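Local coordinates for protein catalase A (Saccharomyces cerevisiae, PDB 1A4E) that breaks down hydrogen peroxide to water and oxygen with a heme cofactor, probably protecting cells from the peroxide made by peroxisomal oxidases, at residues A114-F117 with G122-D125; L282-P287 with G425-V430; T387-A390 with S394-Y397. All blocks are in the same frame, centred on the assembly; numbering follows the deposited sequence.

Contact 1: A114-F117 with G122-D125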
loop_
_atom_site.group_PDB
_atom_site.type_symbol
_atom_site.label_atom_id
_atom_site.label_comp_id
_atom_site.label_asym_id
_atom_site.label_seq_id
_atom_site.Cartn_x
_atom_site.Cartn_y
_atom_site.Cartn_z
ATOM N N ALA B 114 -14.830 -6.794 -21.673
ATOM C CA ALA B 114 -15.467 -6.195 -20.509
ATOM C C ALA B 114 -16.066 -4.846 -20.852
ATOM O O ALA B 114 -15.360 -3.984 -21.372
ATOM C CB ALA B 114 -14.444 -6.006 -19.404
ATOM N N THR B 115 -17.358 -4.629 -20.590
ATOM C CA THR B 115 -17.984 -3.351 -20.910
ATOM C C THR B 115 -18.659 -2.771 -19.670
ATOM O O THR B 115 -19.339 -3.468 -18.917
ATOM C CB THR B 115 -19.014 -3.547 -22.056
ATOM O OG1 THR B 115 -18.305 -4.137 -23.135
ATOM C CG2 THR B 115 -19.621 -2.261 -22.564
ATOM N N LYS B 116 -18.407 -1.477 -19.444
ATOM C CA LYS B 116 -18.973 -0.718 -18.346
ATOM C C LYS B 116 -20.002 0.229 -18.932
ATOM O O LYS B 116 -19.681 1.005 -19.822
ATOM C CB LYS B 116 -17.893 0.088 -17.652
ATOM C CG LYS B 116 -18.406 0.951 -16.501
ATOM C CD LYS B 116 -17.274 1.707 -15.819
ATOM C CE LYS B 116 -16.233 0.749 -15.277
ATOM N NZ LYS B 116 -16.820 -0.080 -14.249
ATOM N N PHE B 117 -21.230 0.182 -18.433
ATOM C CA PHE B 117 -22.314 1.009 -18.915
ATOM C C PHE B 117 -22.639 1.987 -17.808
ATOM O O PHE B 117 -22.841 1.600 -16.657
ATOM C CB PHE B 117 -23.557 0.174 -19.210
ATOM C CG PHE B 117 -23.368 -0.916 -20.251
ATOM C CD1 PHE B 117 -23.451 -0.603 -21.612
ATOM C CD2 PHE B 117 -23.131 -2.234 -19.842
ATOM C CE1 PHE B 117 -23.298 -1.609 -22.563
ATOM C CE2 PHE B 117 -22.980 -3.231 -20.799
ATOM C CZ PHE B 117 -23.064 -2.922 -22.158
ATOM N N GLY B 122 -26.894 3.440 -11.892
ATOM C CA GLY B 122 -25.534 3.074 -11.562
ATOM C C GLY B 122 -24.831 2.381 -12.706
ATOM O O GLY B 122 -25.374 2.182 -13.789
ATOM N N ASN B 123 -23.577 2.022 -12.464
ATOM C CA ASN B 123 -22.821 1.318 -13.470
ATOM C C ASN B 123 -23.194 -0.156 -13.558
ATOM O O ASN B 123 -23.636 -0.789 -12.595
ATOM C CB ASN B 123 -21.335 1.505 -13.162
ATOM C CG ASN B 123 -20.861 2.929 -13.416
ATOM O OD1 ASN B 123 -21.579 3.764 -13.967
ATOM N ND2 ASN B 123 -19.640 3.261 -13.015
ATOM N N LEU B 124 -23.044 -0.684 -14.771
ATOM C CA LEU B 124 -23.312 -2.082 -15.046
ATOM C C LEU B 124 -22.072 -2.620 -15.744
ATOM O O LEU B 124 -21.640 -2.057 -16.745
ATOM C CB LEU B 124 -24.522 -2.204 -15.972
ATOM C CG LEU B 124 -25.368 -3.468 -16.201
ATOM C CD1 LEU B 124 -25.531 -3.577 -17.695
ATOM C CD2 LEU B 124 -24.756 -4.753 -15.649
ATOM N N ASP B 125 -21.466 -3.695 -15.245
ATOM C CA ASP B 125 -20.347 -4.295 -15.939
ATOM C C ASP B 125 -20.698 -5.665 -16.487
ATOM O O ASP B 125 -21.153 -6.548 -15.762
ATOM C CB ASP B 125 -19.143 -4.420 -15.004
ATOM C CG ASP B 125 -18.539 -3.095 -14.540
ATOM O OD1 ASP B 125 -18.646 -2.090 -15.239
ATOM O OD2 ASP B 125 -17.952 -3.061 -13.466
HETATM O O HOH W 1 -17.656 1.401 -11.728
#
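The ring of F117 lies beside L124, whose CD1 rests 3.5 Å from F117 CD2 at the ring's rim; over one face, offset toward the rim, sits the methyl CG2 of T115, and W126 meets the ring edge-to-face. Apolar residues suit this place: F117 and L124 share the sheet face away from K116 and D125, and pack there with T115 CG2, C90 and M80. On the other face K116 NZ reaches both oxygens of D125, 2.9 Å to OD1 on its syn lone pair and a weak 3.3 Å to OD2. The amide of N123 joins this polar group through a water that accepts from both its ND2 and K116 NZ.

K116 leaves the backbone with CG anti to N (chi1 178°), and bends at chi3 and chi4 bring NZ round to the carboxylate of D125, alongside it; CB and CG also brush OD1. Lysine suits the place because its long chain can reach across to the neighbouring strand. K116 NZ also donates to the backbone O of A316, outside the hairpin; D125 OD2 is in turn held by A318 N. This buried pairing probably keeps both groups ionised.

K116 and D125 form a non-hydrogen-bonded antiparallel pair, while F117 and L124 form a hydrogen-bonded one, F117 N to L124 O at 2.8 Å and L124 N to F117 O at 3.0 Å. G122 has backbone angles that leave no room for a side chain beside the preceding carbonyl O.

A114 touches the heme, and N123 O bonds N14 of a second subunit. Strand 87-95 pairs antiparallel with strand 112-119 on the side away from 122-129, within the antiparallel beta barrel of the catalase fold.

Contact 2: L282-P287 with G425-V430; sequences LTKVWP and GDVDFV
The charge pair of K284 and D428 carries the contact. K284 NZ comes to 2.9 Å from D428 OD1, on the anti side of that oxygen and 32° out of the carboxylate plane, and the two side chains cross at about a right angle. The long chain of K284, bent at chi2 and chi4, sets NZ between D428 OD1 and D281 OD2, a second acid. D428 OD2 accepts from the backbone N of S423, just before its segment, and makes a salt bridge with R137. Two acids and two bases thus alternate, which probably steadies the buried charges.

Among hydrogen bonds, K284 NZ gives a weak one to T283 OG1, which also bonds D281 OD1, while D426 O accepts from both F429 N and V430 N just ahead of helix 430-440.

Van der Waals contact is slight: K284 CE lies 3.5 Å from V427 O, its methylene passing close to the carbonyl.

L282 touches the heme, whereas D428 belongs to the C-terminal part of the chain, so this salt bridge joins the heme-bearing beta-barrel part of the catalase fold to its C-terminal helical region.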
loop_
_atom_site.group_PDB
_atom_site.type_symbol
_atom_site.label_atom_id
_atom_site.label_comp_id
_atom_site.label_asym_id
_atom_site.label_seq_id
_atom_site.Cartn_x
_atom_site.Cartn_y
_atom_site.Cartn_z
ATOM N N LEU B 282 -20.959 -23.638 -16.396
ATOM C CA LEU B 282 -20.233 -22.743 -17.287
ATOM C C LEU B 282 -19.692 -23.433 -18.531
ATOM O O LEU B 282 -19.503 -22.786 -19.561
ATOM C CB LEU B 282 -19.050 -22.127 -16.558
ATOM C CG LEU B 282 -18.686 -20.658 -16.646
ATOM C CD1 LEU B 282 -17.294 -20.573 -16.057
ATOM C CD2 LEU B 282 -18.689 -20.089 -18.054
ATOM N N THR B 283 -19.420 -24.742 -18.462
ATOM C CA THR B 283 -18.873 -25.462 -19.603
ATOM C C THR B 283 -19.923 -25.901 -20.629
ATOM O O THR B 283 -19.594 -26.534 -21.629
ATOM C CB THR B 283 -18.079 -26.664 -19.066
ATOM O OG1 THR B 283 -19.015 -27.547 -18.482
ATOM C CG2 THR B 283 -17.031 -26.263 -18.031
ATOM N N LYS B 284 -21.190 -25.516 -20.452
ATOM C CA LYS B 284 -22.267 -25.894 -21.353
ATOM C C LYS B 284 -22.885 -24.702 -22.061
ATOM O O LYS B 284 -23.054 -23.640 -21.465
ATOM C CB LYS B 284 -23.391 -26.595 -20.594
ATOM C CG LYS B 284 -23.032 -27.843 -19.801
ATOM C CD LYS B 284 -22.673 -29.028 -20.685
ATOM C CE LYS B 284 -22.329 -30.204 -19.791
ATOM N NZ LYS B 284 -21.067 -29.969 -19.122
ATOM N N VAL B 285 -23.224 -24.869 -23.345
ATOM C CA VAL B 285 -23.959 -23.865 -24.098
ATOM C C VAL B 285 -25.379 -24.370 -24.294
ATOM O O VAL B 285 -25.657 -25.567 -24.258
ATOM C CB VAL B 285 -23.343 -23.586 -25.497
ATOM C CG1 VAL B 285 -21.949 -23.056 -25.269
ATOM C CG2 VAL B 285 -23.261 -24.822 -26.379
ATOM N N TRP B 286 -26.291 -23.419 -24.442
ATOM C CA TRP B 286 -27.695 -23.683 -24.706
ATOM C C TRP B 286 -27.892 -23.778 -26.215
ATOM O O TRP B 286 -27.379 -22.935 -26.962
ATOM C CB TRP B 286 -28.582 -22.554 -24.175
ATOM C CG TRP B 286 -28.561 -22.285 -22.672
ATOM C CD1 TRP B 286 -27.876 -23.057 -21.758
ATOM C CD2 TRP B 286 -29.234 -21.250 -22.082
ATOM N NE1 TRP B 286 -28.117 -22.508 -20.595
ATOM C CE2 TRP B 286 -28.913 -21.438 -20.731
ATOM C CE3 TRP B 286 -30.058 -20.197 -22.483
ATOM C CZ2 TRP B 286 -29.414 -20.573 -19.761
ATOM C CZ3 TRP B 286 -30.563 -19.330 -21.513
ATOM C CH2 TRP B 286 -30.243 -19.521 -20.165
ATOM N N PRO B 287 -28.623 -24.779 -26.720
ATOM C CA PRO B 287 -28.880 -24.977 -28.153
ATOM C C PRO B 287 -29.706 -23.836 -28.743
ATOM O O PRO B 287 -30.703 -23.409 -28.154
ATOM C CB PRO B 287 -29.585 -26.312 -28.214
ATOM C CG PRO B 287 -29.351 -26.950 -26.856
ATOM C CD PRO B 287 -29.355 -25.755 -25.921
ATOM N N GLY B 425 -19.662 -40.701 -17.489
ATOM C CA GLY B 425 -20.350 -40.812 -18.757
ATOM C C GLY B 425 -19.802 -39.844 -19.789
ATOM O O GLY B 425 -18.630 -39.452 -19.776
ATOM N N ASP B 426 -20.705 -39.426 -20.671
ATOM C CA ASP B 426 -20.312 -38.595 -21.783
ATOM C C ASP B 426 -20.882 -37.185 -21.788
ATOM O O ASP B 426 -20.571 -36.404 -22.689
ATOM C CB ASP B 426 -20.705 -39.347 -23.039
ATOM C CG ASP B 426 -19.901 -38.922 -24.251
ATOM O OD1 ASP B 426 -18.668 -38.990 -24.197
ATOM O OD2 ASP B 426 -20.523 -38.523 -25.233
ATOM N N VAL B 427 -21.683 -36.821 -20.777
ATOM C CA VAL B 427 -22.339 -35.517 -20.708
ATOM C C VAL B 427 -21.397 -34.309 -20.800
ATOM O O VAL B 427 -21.754 -33.302 -21.411
ATOM C CB VAL B 427 -23.196 -35.511 -19.393
ATOM C CG1 VAL B 427 -22.298 -35.569 -18.158
ATOM C CG2 VAL B 427 -24.098 -34.278 -19.379
ATOM N N ASP B 428 -20.182 -34.407 -20.249
ATOM C CA ASP B 428 -19.203 -33.332 -20.315
ATOM C C ASP B 428 -18.267 -33.410 -21.507
ATOM O O ASP B 428 -17.339 -32.613 -21.627
ATOM C CB ASP B 428 -18.385 -33.312 -19.034
ATOM C CG ASP B 428 -19.205 -33.050 -17.772
ATOM O OD1 ASP B 428 -20.261 -32.421 -17.838
ATOM O OD2 ASP B 428 -18.783 -33.472 -16.704
ATOM N N PHE B 429 -18.507 -34.370 -22.406
ATOM C CA PHE B 429 -17.742 -34.504 -23.634
ATOM C C PHE B 429 -18.603 -34.329 -24.874
ATOM O O PHE B 429 -18.073 -34.035 -25.944
ATOM C CB PHE B 429 -17.059 -35.872 -23.687
ATOM C CG PHE B 429 -15.844 -35.948 -22.772
ATOM C CD1 PHE B 429 -16.001 -36.225 -21.412
ATOM C CD2 PHE B 429 -14.568 -35.704 -23.293
ATOM C CE1 PHE B 429 -14.884 -36.242 -20.576
ATOM C CE2 PHE B 429 -13.456 -35.727 -22.448
ATOM C CZ PHE B 429 -13.613 -35.996 -21.091
ATOM N N VAL B 430 -19.931 -34.453 -24.730
ATOM C CA VAL B 430 -20.878 -34.333 -25.834
ATOM C C VAL B 430 -20.726 -33.047 -26.643
ATOM O O VAL B 430 -20.506 -33.110 -27.851
ATOM C CB VAL B 430 -22.322 -34.468 -25.251
ATOM C CG1 VAL B 430 -23.418 -34.031 -26.212
ATOM C CG2 VAL B 430 -22.596 -35.936 -25.040
#

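Contact 3: T387-A390 with S394-Y397; sequences TYLA and SYTY
The backbone folds into an inverse gamma turn centred on L389, with a weak bond from A390 N to Y388 O, and this turn faces Y395, the CA atoms of L389 and Y395 standing 7.5 Å apart. Y395, its CG anti to the carbonyl carbon (chi1 -55°), extends toward the turn and brings its hydroxyl to A390 N, which donates to OH at 3.2 Å with an angle of 141°. L389 CD2 sits over the centre of the Y395 ring, 3.8 Å from the centroid and 6° off the normal, a CH-pi contact, while A390 O lies at the ring's edge.

Both segments belong to the long irregular stretch between helix 332-348 and strand 411-418, the wrapping loop of catalases, which packs between subunits: P19 and R6 of a second subunit touch L389 and Y395, and Y388 OH bonds D165 of a third. Tyrosine suits position 395, combining a flat face for leucine with a polar tip for a turn. Replacing Y395 with alanine would probably leave A390 N without its hydroxyl partner and L389 CD2 without the ring face it rests on. The branched end of L389 is also met by Y397 OH, which approaches from the opposite direction and lies 3.3 Å from CD2 and 3.4 Å from CD1.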
loop_
_atom_site.group_PDB
_atom_site.type_symbol
_atom_site.label_atom_id
_atom_site.label_comp_id
_atom_site.label_asym_id
_atom_site.label_seq_id
_atom_site.Cartn_x
_atom_site.Cartn_y
_atom_site.Cartn_z
ATOM N N THR B 387 -22.302 10.217 9.492
ATOM C CA THR B 387 -21.714 8.941 9.124
ATOM C C THR B 387 -22.632 7.750 9.402
ATOM O O THR B 387 -22.203 6.606 9.540
ATOM C CB THR B 387 -20.392 8.823 9.883
ATOM O OG1 THR B 387 -20.709 9.126 11.238
ATOM C CG2 THR B 387 -19.296 9.713 9.326
ATOM N N TYR B 388 -23.927 8.035 9.480
ATOM C CA TYR B 388 -24.957 7.048 9.738
ATOM C C TYR B 388 -26.273 7.665 9.271
ATOM O O TYR B 388 -26.314 8.809 8.797
ATOM C CB TYR B 388 -25.001 6.723 11.250
ATOM C CG TYR B 388 -25.589 7.825 12.133
ATOM C CD1 TYR B 388 -24.958 9.065 12.245
ATOM C CD2 TYR B 388 -26.785 7.586 12.819
ATOM C CE1 TYR B 388 -25.522 10.063 13.028
ATOM C CE2 TYR B 388 -27.356 8.582 13.605
ATOM C CZ TYR B 388 -26.717 9.814 13.700
ATOM O OH TYR B 388 -27.278 10.815 14.461
ATOM N N LEU B 389 -27.374 6.924 9.428
ATOM C CA LEU B 389 -28.679 7.427 9.038
ATOM C C LEU B 389 -29.309 8.217 10.182
ATOM O O LEU B 389 -30.082 7.711 11.002
ATOM C CB LEU B 389 -29.563 6.247 8.621
ATOM C CG LEU B 389 -29.007 5.324 7.533
ATOM C CD1 LEU B 389 -29.989 4.196 7.323
ATOM C CD2 LEU B 389 -28.769 6.087 6.236
ATOM N N ALA B 390 -28.918 9.502 10.228
ATOM C CA ALA B 390 -29.399 10.433 11.240
ATOM C C ALA B 390 -30.876 10.731 11.047
ATOM O O ALA B 390 -31.329 10.944 9.918
ATOM C CB ALA B 390 -28.622 11.736 11.158
ATOM N N SER B 394 -32.607 13.463 5.884
ATOM C CA SER B 394 -33.473 12.698 4.996
ATOM C C SER B 394 -32.701 11.759 4.070
ATOM O O SER B 394 -31.617 12.107 3.609
ATOM C CB SER B 394 -34.295 13.667 4.170
ATOM O OG SER B 394 -35.279 12.950 3.448
ATOM N N TYR B 395 -33.209 10.545 3.808
ATOM C CA TYR B 395 -32.552 9.564 2.935
ATOM C C TYR B 395 -33.582 8.872 2.054
ATOM O O TYR B 395 -34.612 8.401 2.540
ATOM C CB TYR B 395 -31.819 8.479 3.745
ATOM C CG TYR B 395 -30.826 9.063 4.738
ATOM C CD1 TYR B 395 -29.570 9.510 4.309
ATOM C CD2 TYR B 395 -31.207 9.217 6.072
ATOM C CE1 TYR B 395 -28.699 10.114 5.220
ATOM C CE2 TYR B 395 -30.338 9.820 6.980
ATOM C CZ TYR B 395 -29.088 10.262 6.550
ATOM O OH TYR B 395 -28.232 10.855 7.455
ATOM N N THR B 396 -33.312 8.804 0.744
ATOM C CA THR B 396 -34.223 8.173 -0.202
ATOM C C THR B 396 -33.738 6.800 -0.639
ATOM O O THR B 396 -32.620 6.622 -1.121
ATOM C CB THR B 396 -34.392 9.064 -1.439
ATOM O OG1 THR B 396 -34.706 10.365 -0.962
ATOM C CG2 THR B 396 -35.497 8.585 -2.370
ATOM N N TYR B 397 -34.596 5.806 -0.415
ATOM C CA TYR B 397 -34.339 4.441 -0.848
ATOM C C TYR B 397 -35.381 4.142 -1.906
ATOM O O TYR B 397 -36.571 4.047 -1.595
ATOM C CB TYR B 397 -34.470 3.466 0.327
ATOM C CG TYR B 397 -33.329 3.625 1.311
ATOM C CD1 TYR B 397 -33.420 4.542 2.361
ATOM C CD2 TYR B 397 -32.169 2.876 1.129
ATOM C CE1 TYR B 397 -32.346 4.703 3.239
ATOM C CE2 TYR B 397 -31.095 3.031 2.001
ATOM C CZ TYR B 397 -31.198 3.943 3.052
ATOM O OH TYR B 397 -30.134 4.100 3.913
#

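In the fold
Contact 1 is buried in the beta sheet near the heme, whereas contact 3 lies partly buried at the periphery, its centre about 35 Å from the centre of the chain; contact 2 is buried but farther out than contact 1. No two share an element or touch, the nearest atoms of 1 and 2 being about 14 Å apart. Chemistry follows place: regular strand pairing with a buried ion pair in contact 1, a salt bridge within a small chain of alternating charges in contact 2, and aromatic-aliphatic packing with a hydroxyl in contact 3. Contacts 1 and 3 both meet a second subunit, while contact 2 works within its own chain. In sequence, contact 3 falls between the two halves of contact 2.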